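Local coordinates for protein CG4930 (Drosophila melanogaster, PDB 3ISM) that inhibits the nuclease EndoG by forming a complex with it, and probably has ribonuclease inhibitor activity, at residues 253-261 and 295-306. The protein carries 1 engineered substitution. Sequence-based numbering, arbitrary orientation.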
loop_
_atom_site.group_PDB
_atom_site.type_symbol
_atom_site.label_atom_id
_atom_site.label_comp_id
_atom_site.label_asym_id
_atom_site.label_seq_id
_atom_site.Cartn_x
_atom_site.Cartn_y
_atom_site.Cartn_z
ATOM N N ARG C 253 -4.483 -8.810 -43.082
ATOM C CA ARG C 253 -3.410 -8.815 -44.080
ATOM C C ARG C 253 -3.862 -9.341 -45.441
ATOM O O ARG C 253 -3.377 -8.876 -46.482
ATOM C CB ARG C 253 -2.218 -9.645 -43.596
ATOM C CG ARG C 253 -1.542 -9.107 -42.353
ATOM C CD ARG C 253 -0.173 -9.728 -42.155
ATOM N NE ARG C 253 -0.221 -11.170 -41.925
ATOM C CZ ARG C 253 -0.208 -11.740 -40.723
ATOM N NH1 ARG C 253 -0.156 -10.996 -39.624
ATOM N NH2 ARG C 253 -0.250 -13.061 -40.619
ATOM N N GLU C 254 -4.786 -10.308 -45.427
ATOM C CA GLU C 254 -5.216 -10.983 -46.658
ATOM C C GLU C 254 -6.227 -10.191 -47.505
ATOM O O GLU C 254 -6.213 -10.282 -48.736
ATOM C CB GLU C 254 -5.730 -12.398 -46.364
ATOM C CG GLU C 254 -4.620 -13.439 -46.147
ATOM C CD GLU C 254 -4.052 -14.027 -47.448
ATOM O OE1 GLU C 254 -4.325 -13.490 -48.548
ATOM O OE2 GLU C 254 -3.323 -15.042 -47.368
ATOM N N ILE C 255 -7.099 -9.423 -46.851
ATOM C CA ILE C 255 -8.035 -8.560 -47.581
ATOM C C ILE C 255 -7.321 -7.323 -48.164
ATOM O O ILE C 255 -7.644 -6.887 -49.276
ATOM C CB ILE C 255 -9.294 -8.183 -46.730
ATOM C CG1 ILE C 255 -10.235 -7.250 -47.505
ATOM C CG2 ILE C 255 -8.897 -7.572 -45.405
ATOM C CD1 ILE C 255 -11.473 -6.810 -46.731
ATOM N N ILE C 256 -6.350 -6.780 -47.415
ATOM C CA ILE C 256 -5.507 -5.671 -47.879
ATOM C C ILE C 256 -4.807 -6.058 -49.192
ATOM O O ILE C 256 -4.800 -5.289 -50.154
ATOM C CB ILE C 256 -4.456 -5.256 -46.802
ATOM C CG1 ILE C 256 -5.142 -4.607 -45.593
ATOM C CG2 ILE C 256 -3.410 -4.296 -47.381
ATOM C CD1 ILE C 256 -4.228 -4.384 -44.383
ATOM N N TRP C 257 -4.250 -7.270 -49.216
ATOM C CA TRP C 257 -3.606 -7.830 -50.398
ATOM C C TRP C 257 -4.595 -8.049 -51.555
ATOM O O TRP C 257 -4.209 -7.974 -52.717
ATOM C CB TRP C 257 -2.885 -9.137 -50.050
ATOM C CG TRP C 257 -1.725 -9.456 -50.958
ATOM C CD1 TRP C 257 -1.783 -10.034 -52.196
ATOM C CD2 TRP C 257 -0.334 -9.220 -50.693
ATOM N NE1 TRP C 257 -0.520 -10.169 -52.718
ATOM C CE2 TRP C 257 0.389 -9.679 -51.818
ATOM C CE3 TRP C 257 0.371 -8.663 -49.617
ATOM C CZ2 TRP C 257 1.783 -9.600 -51.897
ATOM C CZ3 TRP C 257 1.757 -8.588 -49.695
ATOM C CH2 TRP C 257 2.447 -9.053 -50.830
ATOM N N LYS C 258 -5.860 -8.319 -51.232
ATOM C CA LYS C 258 -6.912 -8.423 -52.250
ATOM C C LYS C 258 -7.290 -7.048 -52.800
ATOM O O LYS C 258 -7.268 -6.834 -54.013
ATOM C CB LYS C 258 -8.159 -9.131 -51.700
ATOM C CG LYS C 258 -8.389 -10.544 -52.231
ATOM C CD LYS C 258 -7.815 -11.615 -51.318
ATOM C CE LYS C 258 -8.145 -13.010 -51.841
ATOM N NZ LYS C 258 -7.877 -14.056 -50.818
ATOM N N LEU C 259 -7.618 -6.125 -51.892
ATOM C CA LEU C 259 -8.014 -4.752 -52.233
ATOM C C LEU C 259 -7.038 -4.062 -53.187
ATOM O O LEU C 259 -7.445 -3.313 -54.081
ATOM C CB LEU C 259 -8.146 -3.911 -50.957
ATOM C CG LEU C 259 -9.407 -4.068 -50.101
ATOM C CD1 LEU C 259 -9.104 -3.778 -48.623
ATOM C CD2 LEU C 259 -10.538 -3.180 -50.615
ATOM N N LEU C 260 -5.754 -4.337 -52.986
ATOM C CA LEU C 260 -4.683 -3.692 -53.726
ATOM C C LEU C 260 -4.217 -4.472 -54.958
ATOM O O LEU C 260 -3.737 -3.875 -55.923
ATOM C CB LEU C 260 -3.491 -3.450 -52.793
ATOM C CG LEU C 260 -3.612 -2.438 -51.652
ATOM C CD1 LEU C 260 -2.364 -2.508 -50.806
ATOM C CD2 LEU C 260 -3.833 -1.019 -52.161
ATOM N N PHE C 261 -4.345 -5.799 -54.928
ATOM C CA PHE C 261 -3.719 -6.638 -55.954
ATOM C C PHE C 261 -4.625 -7.642 -56.686
ATOM O O PHE C 261 -4.121 -8.552 -57.351
ATOM C CB PHE C 261 -2.478 -7.346 -55.388
ATOM C CG PHE C 261 -1.519 -6.424 -54.688
ATOM C CD1 PHE C 261 -0.836 -5.441 -55.395
ATOM C CD2 PHE C 261 -1.302 -6.536 -53.320
ATOM C CE1 PHE C 261 0.047 -4.584 -54.752
ATOM C CE2 PHE C 261 -0.419 -5.684 -52.665
ATOM C CZ PHE C 261 0.256 -4.703 -53.383
ATOM N N TRP C 295 6.117 -8.492 -42.540
ATOM C CA TRP C 295 5.170 -8.483 -43.664
ATOM C C TRP C 295 5.046 -7.123 -44.341
ATOM O O TRP C 295 4.858 -7.057 -45.560
ATOM C CB TRP C 295 3.794 -8.969 -43.189
ATOM C CG TRP C 295 2.630 -8.769 -44.148
ATOM C CD1 TRP C 295 2.216 -9.625 -45.129
ATOM C CD2 TRP C 295 1.711 -7.663 -44.171
ATOM N NE1 TRP C 295 1.108 -9.119 -45.767
ATOM C CE2 TRP C 295 0.779 -7.914 -45.204
ATOM C CE3 TRP C 295 1.589 -6.483 -43.424
ATOM C CZ2 TRP C 295 -0.261 -7.030 -45.510
ATOM C CZ3 TRP C 295 0.553 -5.603 -43.728
ATOM C CH2 TRP C 295 -0.359 -5.885 -44.759
ATOM N N ILE C 296 5.144 -6.043 -43.563
ATOM C CA ILE C 296 4.959 -4.695 -44.129
ATOM C C ILE C 296 5.993 -4.384 -45.232
ATOM O O ILE C 296 5.695 -3.663 -46.192
ATOM C CB ILE C 296 4.855 -3.581 -43.024
ATOM C CG1 ILE C 296 4.131 -2.339 -43.548
ATOM C CG2 ILE C 296 6.227 -3.243 -42.399
ATOM C CD1 ILE C 296 2.693 -2.560 -43.918
ATOM N N PHE C 297 7.178 -4.981 -45.105
ATOM C CA PHE C 297 8.228 -4.917 -46.119
ATOM C C PHE C 297 7.828 -5.634 -47.401
ATOM O O PHE C 297 8.126 -5.153 -48.504
ATOM C CB PHE C 297 9.520 -5.533 -45.588
ATOM C CG PHE C 297 10.383 -4.575 -44.827
ATOM C CD1 PHE C 297 11.313 -3.782 -45.490
ATOM C CD2 PHE C 297 10.282 -4.478 -43.444
ATOM C CE1 PHE C 297 12.123 -2.899 -44.789
ATOM C CE2 PHE C 297 11.088 -3.595 -42.727
ATOM C CZ PHE C 297 12.011 -2.803 -43.401
ATOM N N ASN C 298 7.170 -6.786 -47.252
ATOM C CA ASN C 298 6.630 -7.535 -48.394
ATOM C C ASN C 298 5.549 -6.747 -49.134
ATOM O O ASN C 298 5.528 -6.722 -50.366
ATOM C CB ASN C 298 6.064 -8.891 -47.950
ATOM C CG ASN C 298 7.113 -9.797 -47.319
ATOM O OD1 ASN C 298 6.883 -10.375 -46.255
ATOM N ND2 ASN C 298 8.262 -9.934 -47.976
ATOM N N LEU C 299 4.658 -6.105 -48.374
ATOM C CA LEU C 299 3.604 -5.282 -48.957
ATOM C C LEU C 299 4.168 -4.080 -49.715
ATOM O O LEU C 299 3.729 -3.800 -50.836
ATOM C CB LEU C 299 2.592 -4.832 -47.907
ATOM C CG LEU C 299 1.502 -3.850 -48.359
ATOM C CD1 LEU C 299 0.616 -4.458 -49.428
ATOM C CD2 LEU C 299 0.658 -3.381 -47.186
ATOM N N ARG C 300 5.136 -3.389 -49.109
ATOM C CA ARG C 300 5.815 -2.257 -49.755
ATOM C C ARG C 300 6.440 -2.640 -51.098
ATOM O O ARG C 300 6.266 -1.932 -52.092
ATOM C CB ARG C 300 6.902 -1.673 -48.848
ATOM C CG ARG C 300 7.840 -0.685 -49.567
ATOM C CD ARG C 300 9.156 -0.515 -48.845
ATOM N NE ARG C 300 10.012 -1.679 -49.022
ATOM C CZ ARG C 300 11.270 -1.761 -48.603
ATOM N NH1 ARG C 300 11.836 -0.740 -47.970
ATOM N NH2 ARG C 300 11.963 -2.875 -48.821
ATOM N N ASP C 301 7.161 -3.762 -51.107
ATOM C CA ASP C 301 7.817 -4.276 -52.317
ATOM C C ASP C 301 6.816 -4.615 -53.423
ATOM O O ASP C 301 7.105 -4.433 -54.607
ATOM C CB ASP C 301 8.674 -5.508 -51.989
ATOM C CG ASP C 301 9.888 -5.175 -51.126
ATOM O OD1 ASP C 301 10.074 -3.986 -50.764
ATOM O OD2 ASP C 301 10.657 -6.108 -50.803
ATOM N N GLU C 302 5.643 -5.103 -53.028
ATOM C CA GLU C 302 4.568 -5.389 -53.974
ATOM C C GLU C 302 3.850 -4.113 -54.445
ATOM O O GLU C 302 3.402 -4.037 -55.591
ATOM C CB GLU C 302 3.581 -6.402 -53.382
ATOM C CG GLU C 302 2.730 -7.143 -54.425
ATOM C CD GLU C 302 3.554 -7.807 -55.522
ATOM O OE1 GLU C 302 4.600 -8.417 -55.210
ATOM O OE2 GLU C 302 3.145 -7.722 -56.702
ATOM N N VAL C 303 3.743 -3.123 -53.556
ATOM C CA VAL C 303 3.200 -1.806 -53.909
ATOM C C VAL C 303 4.083 -1.150 -54.986
ATOM O O VAL C 303 3.580 -0.585 -55.966
ATOM C CB VAL C 303 3.059 -0.883 -52.655
ATOM C CG1 VAL C 303 2.979 0.587 -53.042
ATOM C CG2 VAL C 303 1.840 -1.278 -51.832
ATOM N N LEU C 304 5.398 -1.268 -54.800
ATOM C CA LEU C 304 6.384 -0.715 -55.727
ATOM C C LEU C 304 6.568 -1.528 -57.019
ATOM O O LEU C 304 6.943 -0.970 -58.054
ATOM C CB LEU C 304 7.725 -0.527 -55.012
ATOM C CG LEU C 304 7.718 0.440 -53.818
ATOM C CD1 LEU C 304 9.021 0.354 -53.044
ATOM C CD2 LEU C 304 7.422 1.886 -54.224
ATOM N N THR C 305 6.309 -2.836 -56.974
ATOM C CA THR C 305 6.370 -3.640 -58.208
ATOM C C THR C 305 5.142 -3.369 -59.093
ATOM O O THR C 305 5.255 -3.265 -60.311
ATOM C CB THR C 305 6.544 -5.157 -57.928
ATOM O OG1 THR C 305 7.628 -5.357 -57.010
ATOM C CG2 THR C 305 6.853 -5.924 -59.219
ATOM N N LYS C 306 3.979 -3.214 -58.464
ATOM C CA LYS C 306 2.734 -2.909 -59.174
ATOM C C LYS C 306 2.593 -1.424 -59.525
ATOM O O LYS C 306 1.598 -1.023 -60.143
ATOM C CB LYS C 306 1.524 -3.364 -58.346
ATOM C CG LYS C 306 1.367 -4.875 -58.247
ATOM C CD LYS C 306 0.422 -5.406 -59.308
ATOM C CE LYS C 306 0.508 -6.917 -59.411
ATOM N NZ LYS C 306 1.683 -7.348 -60.229
#
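The side chain of Arg253 runs over one face of the Trp295 indole, the two side chains passing in opposite directions. CB meets CZ2 and CE2 of Trp295, CG stays above the same bond, and CD comes down over the five-membered ring, 3.5 Å from its centroid, a CH-pi contact. A bend at chi3 then turns the guanidinium away, leaving at most a weak cation-pi attraction, and NH1 is hydrogen-bonded to the hydroxyl of Tyr280. Arginine suits this place because its methylenes cover an aromatic face while its charged end reaches a polar partner. Leu299 CB lies over the other face of Trp295.

Branched Leu299 is a knob among Ile256, Trp257, Leu260 and Phe261. With CG anti to the backbone N (chi1 174°), its end reaches across: CD1 touches Leu260 CD1 at 3.8 Å and lies in plane at the edge of Phe261, 3.6 Å from CE2, while CD2 faces Ile256 CG2.

Trp257 meets Trp295 obliquely, planes at 49°; its CZ3 approaches Leu299 CA, and Phe261 CD2 lies over one face. The Phe261 ring is sandwiched between Leu260 CB and Glu302 CG, the latter a CH-pi contact 3.7 Å from its centroid. Glu302 CB and CG also pack on Trp257; OE2 has a long salt bridge with Lys306 NZ, and Lys306 CG packs on Phe261 CD1.

Helices 238-261 and 290-305 run nearly parallel (6°), and wide Trp and Phe rings bridge the 11.4 Å between their local axes. Helix 267-287 connects them and packs on Ile256 and Trp295 through Leu276 and Leu277, while Phe311 of helix 309-317 touches Leu260 and Val303.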